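Local coordinates for PCF11 protein (Saccharomyces cerevisiae, PDB 1SZ9), which binds the carboxy-terminal domain of RNA polymerase II through its CTD-interacting domain and probably acts in 3'-end processing of mRNA, at residues Glu124-Ala127 against Leu128-Glu132; Asn107-Lys110 against Leu111-Pro115; Leu89-Arg92 against Thr93-Val97. One frame throughout, in Å; residues are numbered along the deposited sequence.

Overall arrangement
The three contacts are short runs of about two turns at the ends of three helices that pack together in this all-helical chain: contact 3 on helix 86-95, contact 2 on helix 99-112 and contact 1 on helix 125-137. All are partly buried, with an inner apolar side and an outer side of charged or exposed residues. On the inner side the three touch one another through Leu-128, Ile-131, Phe-109, Trp-112 and Tyr-90. Their chemistry follows their place along the helix. Contact 1 is a helix start, held mainly by backbone bonds; contact 2 is a helix end, rich in aromatic and sulfur packing; contact 3 adds a threonine hydroxyl to the last turns of its helix.

Contact 1 (Glu124-Ala127 against Leu128-Glu132); sequences EGSA and LEKIE
Gly-125, Ser-126 and Ala-127 present their carbonyls to Glu-129, Lys-130 and Ile-131, and the backbone carries most of this contact. Ile-131 N bonds to Ala-127 O at 3.0 Å, and Glu-129 N to Gly-125 O and Lys-130 N to Ser-126 O in the same way. The bond before them, from Leu-128 N to Glu-124 O, is nearly straight at 172° but long at 3.5 Å, and therefore weak. Glu-124 O takes a second weak bond from Ala-127 N, so the first turn is held by two loose grips in place of one firm one. This is the start of helix 125-137, the last helix of the chain, with Glu-124 in the N-cap position; its own amide is held by Ser-83 OG.

Side chains of the second turn lie back against the same carbonyls. Glu-129 has CG beside its backbone N (chi1 -73°), which brings that carbon to 3.3 Å from Gly-125 O. Lys-130 CG likewise sits by Ser-126 O, and CG1 of Ile-131 is 3.4 Å from Ala-127 O. The two polar side chains of Ser-126 and Lys-130 meet only loosely: OG comes alongside CE at 4.2 Å, a van der Waals approach, while the bend at chi4 turns the amine away from the hydroxyl. The carboxylates of Glu-124 and Glu-129 lie near the amino end of the helix, where its dipole would be expected to favour negative charge.

Ala-127, Leu-128 and Ile-131 face the neighbouring helices. Ala-127 rests on Leu-86, Leu-128 on Phe-109 and Trp-112, and Ile-131 reaches Phe-87 and Tyr-90 of helix 86-95.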
loop_
_atom_site.group_PDB
_atom_site.type_symbol
_atom_site.label_atom_id
_atom_site.label_comp_id
_atom_site.label_asym_id
_atom_site.label_seq_id
_atom_site.Cartn_x
_atom_site.Cartn_y
_atom_site.Cartn_z
ATOM N N GLU A 124 2.991 2.310 11.898
ATOM C CA GLU A 124 3.009 1.930 13.300
ATOM C C GLU A 124 4.070 0.837 13.487
ATOM O O GLU A 124 4.119 -0.166 12.736
ATOM C CB GLU A 124 1.634 1.407 13.705
ATOM C CG GLU A 124 0.592 2.509 13.887
ATOM C CD GLU A 124 -0.722 1.992 14.466
ATOM O OE1 GLU A 124 -0.681 1.279 15.495
ATOM O OE2 GLU A 124 -1.796 2.305 13.899
ATOM N N GLY A 125 4.929 1.054 14.481
ATOM C CA GLY A 125 5.988 0.105 14.769
ATOM C C GLY A 125 5.481 -1.315 14.907
ATOM O O GLY A 125 6.175 -2.260 14.505
ATOM N N SER A 126 4.267 -1.478 15.442
ATOM C CA SER A 126 3.712 -2.823 15.632
ATOM C C SER A 126 3.512 -3.645 14.354
ATOM O O SER A 126 3.857 -4.824 14.308
ATOM C CB SER A 126 2.380 -2.763 16.362
ATOM O OG SER A 126 1.836 -4.075 16.427
ATOM N N ALA A 127 2.929 -3.014 13.341
ATOM C CA ALA A 127 2.675 -3.648 12.055
ATOM C C ALA A 127 3.986 -4.107 11.393
ATOM O O ALA A 127 4.094 -5.247 10.949
ATOM C CB ALA A 127 1.939 -2.672 11.144
ATOM N N LEU A 128 4.976 -3.217 11.353
ATOM C CA LEU A 128 6.272 -3.507 10.752
ATOM C C LEU A 128 7.027 -4.642 11.447
ATOM O O LEU A 128 7.698 -5.422 10.780
ATOM C CB LEU A 128 7.140 -2.233 10.717
ATOM C CG LEU A 128 6.593 -1.121 9.814
ATOM C CD1 LEU A 128 7.520 0.075 9.821
ATOM C CD2 LEU A 128 6.432 -1.648 8.380
ATOM N N GLU A 129 6.930 -4.728 12.777
ATOM C CA GLU A 129 7.592 -5.803 13.527
ATOM C C GLU A 129 6.939 -7.141 13.188
ATOM O O GLU A 129 7.630 -8.140 13.031
ATOM C CB GLU A 129 7.467 -5.595 15.045
ATOM C CG GLU A 129 8.328 -4.483 15.631
ATOM C CD GLU A 129 8.033 -4.261 17.120
ATOM O OE1 GLU A 129 7.967 -5.268 17.870
ATOM O OE2 GLU A 129 7.864 -3.088 17.536
ATOM N N LYS A 130 5.606 -7.159 13.110
ATOM C CA LYS A 130 4.875 -8.379 12.776
ATOM C C LYS A 130 5.229 -8.833 11.353
ATOM O O LYS A 130 5.345 -10.030 11.092
ATOM C CB LYS A 130 3.361 -8.168 12.859
ATOM C CG LYS A 130 2.742 -8.107 14.258
ATOM C CD LYS A 130 1.210 -8.143 14.102
ATOM C CE LYS A 130 0.429 -7.859 15.390
ATOM N NZ LYS A 130 0.495 -8.965 16.391
ATOM N N ILE A 131 5.379 -7.879 10.436
ATOM C CA ILE A 131 5.737 -8.226 9.056
ATOM C C ILE A 131 7.152 -8.785 9.039
ATOM O O ILE A 131 7.434 -9.770 8.354
ATOM C CB ILE A 131 5.663 -7.000 8.108
ATOM C CG1 ILE A 131 4.201 -6.652 7.835
ATOM C CG2 ILE A 131 6.389 -7.312 6.780
ATOM C CD1 ILE A 131 4.013 -5.310 7.085
ATOM N N GLU A 132 8.049 -8.163 9.800
ATOM C CA GLU A 132 9.421 -8.658 9.857
ATOM C C GLU A 132 9.472 -10.094 10.390
ATOM O O GLU A 132 10.197 -10.919 9.856
ATOM C CB GLU A 132 10.282 -7.773 10.757
ATOM C CG GLU A 132 11.732 -8.215 10.798
ATOM C CD GLU A 132 12.607 -7.240 11.548
ATOM O OE1 GLU A 132 12.326 -6.984 12.735
ATOM O OE2 GLU A 132 13.574 -6.726 10.949
#

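Contact 2 (Asn107-Lys110 against Leu111-Pro115); sequences NMFK and LWLNP
Met-108 runs at a slant past the NE1-CZ2 side of the Trp-112 indole, one helical turn on. Its CG sits 3.7 Å from Trp-112 NE1, and the bend at chi3 (70°) turns the methyl back so that CE is 3.5 Å from Trp-112 CZ2. The sulfur approaches obliquely, SD being 4.8 Å from the centre of the six-membered ring: a Met-aromatic contact. Met-108 O lies over one face of the same indole, 3.5 Å from Trp-112 CG. Phe-109 stands at about a right angle to the tryptophan, whose CE3 comes to the edge of the phenyl ring, 4.0 Å from Phe-109 CD1. The far side of that ring, at CE2, meets Leu-113 CD2 at 3.9 Å.

Beneath these side chains the backbone bonding changes. Leu-111 N bonds to Asn-107 O at 3.1 Å in the regular helical pattern, but Trp-112 N divides weakly between Met-108 O and Phe-109 O. Leu-113 N then makes its stronger bond to Lys-110 O, from above the carbonyl plane, as the helix runs out. Asp-68 OD1 receives Trp-112 NE1 and helps set the rotation of the indole, while Asn-114 bonds to Gly-119 and Asp-117 in the following loop. Met-108 and Trp-112 pack on Phe-64 of helix 57-73 and Phe-109 on Leu-135 of helix 125-137, with Tyr-90 of helix 86-95 against Met-108 and Phe-109.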
loop_
_atom_site.group_PDB
_atom_site.type_symbol
_atom_site.label_atom_id
_atom_site.label_comp_id
_atom_site.label_asym_id
_atom_site.label_seq_id
_atom_site.Cartn_x
_atom_site.Cartn_y
_atom_site.Cartn_z
ATOM N N ASN A 107 11.534 -5.621 -0.811
ATOM C CA ASN A 107 12.256 -4.365 -0.974
ATOM C C ASN A 107 11.371 -3.208 -0.523
ATOM O O ASN A 107 11.836 -2.279 0.135
ATOM C CB ASN A 107 12.704 -4.199 -2.431
ATOM C CG ASN A 107 13.861 -5.134 -2.775
ATOM O OD1 ASN A 107 14.494 -5.681 -1.876
ATOM N ND2 ASN A 107 14.139 -5.318 -4.060
ATOM N N MET A 108 10.084 -3.292 -0.853
ATOM C CA MET A 108 9.142 -2.251 -0.462
ATOM C C MET A 108 9.090 -2.138 1.062
ATOM O O MET A 108 9.088 -1.029 1.614
ATOM C CB MET A 108 7.747 -2.558 -1.026
ATOM C CG MET A 108 6.646 -1.595 -0.572
ATOM S SD MET A 108 5.047 -2.121 -1.259
ATOM C CE MET A 108 4.772 -3.673 -0.254
ATOM N N PHE A 109 9.041 -3.284 1.734
ATOM C CA PHE A 109 9.025 -3.325 3.202
ATOM C C PHE A 109 10.312 -2.698 3.775
ATOM O O PHE A 109 10.272 -1.944 4.750
ATOM C CB PHE A 109 8.908 -4.772 3.670
ATOM C CG PHE A 109 9.218 -4.967 5.125
ATOM C CD1 PHE A 109 8.313 -4.549 6.110
ATOM C CD2 PHE A 109 10.436 -5.508 5.514
ATOM C CE1 PHE A 109 8.626 -4.660 7.463
ATOM C CE2 PHE A 109 10.761 -5.623 6.876
ATOM C CZ PHE A 109 9.855 -5.195 7.848
ATOM N N LYS A 110 11.455 -3.030 3.176
ATOM C CA LYS A 110 12.719 -2.467 3.623
ATOM C C LYS A 110 12.681 -0.940 3.617
ATOM O O LYS A 110 13.143 -0.308 4.555
ATOM C CB LYS A 110 13.875 -2.922 2.729
ATOM C CG LYS A 110 14.465 -4.287 3.064
ATOM C CD LYS A 110 15.700 -4.489 2.198
ATOM C CE LYS A 110 16.418 -5.778 2.503
ATOM N NZ LYS A 110 17.683 -5.804 1.717
ATOM N N LEU A 111 12.130 -0.347 2.560
ATOM C CA LEU A 111 12.073 1.113 2.504
ATOM C C LEU A 111 11.067 1.679 3.504
ATOM O O LEU A 111 11.179 2.845 3.879
ATOM C CB LEU A 111 11.746 1.592 1.085
ATOM C CG LEU A 111 12.761 1.186 0.017
ATOM C CD1 LEU A 111 12.341 1.782 -1.319
ATOM C CD2 LEU A 111 14.166 1.672 0.394
ATOM N N TRP A 112 10.094 0.875 3.949
ATOM C CA TRP A 112 9.135 1.384 4.939
ATOM C C TRP A 112 9.842 1.618 6.278
ATOM O O TRP A 112 9.370 2.392 7.092
ATOM C CB TRP A 112 7.958 0.422 5.190
ATOM C CG TRP A 112 6.960 0.278 4.058
ATOM C CD1 TRP A 112 6.772 1.129 3.006
ATOM C CD2 TRP A 112 5.995 -0.768 3.905
ATOM N NE1 TRP A 112 5.738 0.676 2.203
ATOM C CE2 TRP A 112 5.248 -0.488 2.735
ATOM C CE3 TRP A 112 5.690 -1.920 4.644
ATOM C CZ2 TRP A 112 4.208 -1.323 2.285
ATOM C CZ3 TRP A 112 4.654 -2.750 4.199
ATOM C CH2 TRP A 112 3.928 -2.443 3.028
ATOM N N LEU A 113 10.961 0.933 6.505
ATOM C CA LEU A 113 11.734 1.077 7.753
ATOM C C LEU A 113 12.488 2.414 7.808
ATOM O O LEU A 113 12.820 2.899 8.874
ATOM C CB LEU A 113 12.730 -0.084 7.893
ATOM C CG LEU A 113 12.368 -1.343 8.695
ATOM C CD1 LEU A 113 10.883 -1.439 8.987
ATOM C CD2 LEU A 113 12.875 -2.552 7.942
ATOM N N ASN A 114 12.752 3.005 6.655
ATOM C CA ASN A 114 13.440 4.291 6.586
ATOM C C ASN A 114 12.947 5.035 5.335
ATOM O O ASN A 114 13.709 5.280 4.395
ATOM C CB ASN A 114 14.964 4.081 6.543
ATOM C CG ASN A 114 15.737 5.403 6.535
ATOM O OD1 ASN A 114 15.337 6.364 7.196
ATOM N ND2 ASN A 114 16.852 5.450 5.790
ATOM N N PRO A 115 11.656 5.422 5.321
ATOM C CA PRO A 115 11.077 6.125 4.167
ATOM C C PRO A 115 11.713 7.493 3.900
ATOM O O PRO A 115 11.850 8.303 4.810
ATOM C CB PRO A 115 9.612 6.258 4.546
ATOM C CG PRO A 115 9.693 6.503 6.046
ATOM C CD PRO A 115 10.759 5.497 6.494
#

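Contact 3 (Leu89-Arg92 against Thr93-Val97); sequences LYKR and TYLLV
Thr-93 folds back on the carbonyl of Leu-89, one turn earlier in helix 86-95. Its CB is 3.3 Å from Leu-89 O and also comes close to Tyr-90 O. From there the side chain divides. OG1 lies beside the backbone N (chi1 -62°) and donates to Leu-89 O at 2.8 Å; CG2 takes the position opposite the backbone N, on a side chain that packs against Ile-52 and Phe-64. Leu-89 O thus receives two bonds, the second from Thr-93 N at 3.0 Å, and the two donors arrive from opposite faces of the carbonyl plane. With a valine in place of the threonine, the hydroxyl bond is gone and Leu-89 O would probably be left with the amide as its one donor from this residue.

Other i to i+4 pairs run beside it. Tyr-90 and Tyr-94 point the same way, CE1 of Tyr-90 lying 4.1 Å from CD2 of Tyr-94, and Tyr-94 also meets Phe-134 edge-to-face. On the outer side Lys-91 CG lies 3.9 Å from Leu-95 CD1. Near the helix end, Tyr-94 O accepts a bond from Arg-102 NE. A threonine hydroxyl bonded to the carbonyl four residues back is a familiar feature of alpha-helices, seen here in the right-handed superhelix of eight alpha-helices that forms a CTD-interacting domain.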
loop_
_atom_site.group_PDB
_atom_site.type_symbol
_atom_site.label_atom_id
_atom_site.label_comp_id
_atom_site.label_asym_id
_atom_site.label_seq_id
_atom_site.Cartn_x
_atom_site.Cartn_y
_atom_site.Cartn_z
ATOM N N LEU A 89 -2.862 -7.566 5.462
ATOM C CA LEU A 89 -2.881 -7.366 4.014
ATOM C C LEU A 89 -1.566 -7.802 3.364
ATOM O O LEU A 89 -1.557 -8.462 2.332
ATOM C CB LEU A 89 -3.137 -5.886 3.678
ATOM C CG LEU A 89 -4.608 -5.471 3.558
ATOM C CD1 LEU A 89 -4.711 -3.962 3.342
ATOM C CD2 LEU A 89 -5.252 -6.230 2.404
ATOM N N TYR A 90 -0.461 -7.410 3.976
ATOM C CA TYR A 90 0.852 -7.734 3.462
ATOM C C TYR A 90 1.103 -9.237 3.450
ATOM O O TYR A 90 1.494 -9.798 2.432
ATOM C CB TYR A 90 1.923 -7.020 4.294
ATOM C CG TYR A 90 3.338 -7.227 3.777
ATOM C CD1 TYR A 90 4.029 -8.411 4.020
ATOM C CD2 TYR A 90 3.973 -6.242 3.030
ATOM C CE1 TYR A 90 5.328 -8.605 3.529
ATOM C CE2 TYR A 90 5.257 -6.424 2.541
ATOM C CZ TYR A 90 5.930 -7.607 2.796
ATOM O OH TYR A 90 7.209 -7.776 2.325
ATOM N N LYS A 91 0.897 -9.871 4.597
ATOM C CA LYS A 91 1.091 -11.302 4.746
ATOM C C LYS A 91 0.204 -12.102 3.783
ATOM O O LYS A 91 0.674 -13.027 3.131
ATOM C CB LYS A 91 0.777 -11.717 6.193
ATOM C CG LYS A 91 0.731 -13.228 6.416
ATOM C CD LYS A 91 0.670 -13.590 7.905
ATOM C CE LYS A 91 0.614 -15.124 8.112
ATOM N NZ LYS A 91 0.625 -15.517 9.568
ATOM N N ARG A 92 -1.073 -11.746 3.692
ATOM C CA ARG A 92 -1.976 -12.475 2.803
ATOM C C ARG A 92 -1.538 -12.342 1.355
ATOM O O ARG A 92 -1.562 -13.322 0.612
ATOM C CB ARG A 92 -3.424 -11.983 2.967
ATOM C CG ARG A 92 -4.080 -12.522 4.234
ATOM C CD ARG A 92 -5.323 -11.745 4.638
ATOM N NE ARG A 92 -5.728 -12.085 6.002
ATOM C CZ ARG A 92 -6.625 -11.407 6.717
ATOM N NH1 ARG A 92 -7.227 -10.338 6.202
ATOM N NH2 ARG A 92 -6.907 -11.791 7.956
ATOM N N THR A 93 -1.120 -11.140 0.962
ATOM C CA THR A 93 -0.669 -10.916 -0.406
ATOM C C THR A 93 0.584 -11.732 -0.694
ATOM O O THR A 93 0.673 -12.409 -1.710
ATOM C CB THR A 93 -0.367 -9.413 -0.649
ATOM O OG1 THR A 93 -1.572 -8.679 -0.462
ATOM C CG2 THR A 93 0.156 -9.148 -2.087
ATOM N N TYR A 94 1.545 -11.654 0.219
ATOM C CA TYR A 94 2.809 -12.368 0.092
ATOM C C TYR A 94 2.570 -13.867 -0.117
ATOM O O TYR A 94 3.223 -14.509 -0.941
ATOM C CB TYR A 94 3.653 -12.147 1.363
ATOM C CG TYR A 94 5.075 -12.654 1.243
ATOM C CD1 TYR A 94 5.359 -14.012 1.349
ATOM C CD2 TYR A 94 6.138 -11.772 1.011
ATOM C CE1 TYR A 94 6.669 -14.493 1.234
ATOM C CE2 TYR A 94 7.463 -12.246 0.879
ATOM C CZ TYR A 94 7.713 -13.600 0.996
ATOM O OH TYR A 94 8.989 -14.084 0.886
ATOM N N LEU A 95 1.620 -14.415 0.631
ATOM C CA LEU A 95 1.298 -15.837 0.536
ATOM C C LEU A 95 0.596 -16.215 -0.766
ATOM O O LEU A 95 0.518 -17.403 -1.116
ATOM C CB LEU A 95 0.426 -16.245 1.736
ATOM C CG LEU A 95 1.153 -16.143 3.088
ATOM C CD1 LEU A 95 0.184 -16.371 4.221
ATOM C CD2 LEU A 95 2.308 -17.169 3.135
ATOM N N LEU A 96 0.109 -15.209 -1.487
ATOM C CA LEU A 96 -0.623 -15.446 -2.735
ATOM C C LEU A 96 0.052 -14.989 -4.013
ATOM O O LEU A 96 -0.561 -15.001 -5.081
ATOM C CB LEU A 96 -2.030 -14.829 -2.632
ATOM C CG LEU A 96 -2.982 -15.503 -1.607
ATOM C CD1 LEU A 96 -4.266 -14.684 -1.436
ATOM C CD2 LEU A 96 -3.318 -16.931 -2.062
ATOM N N VAL A 97 1.315 -14.582 -3.934
ATOM C CA VAL A 97 1.994 -14.153 -5.155
ATOM C C VAL A 97 3.261 -14.952 -5.396
ATOM O O VAL A 97 3.759 -15.646 -4.505
ATOM C CB VAL A 97 2.339 -12.643 -5.129
ATOM C CG1 VAL A 97 1.040 -11.824 -4.993
ATOM C CG2 VAL A 97 3.328 -12.343 -3.982
#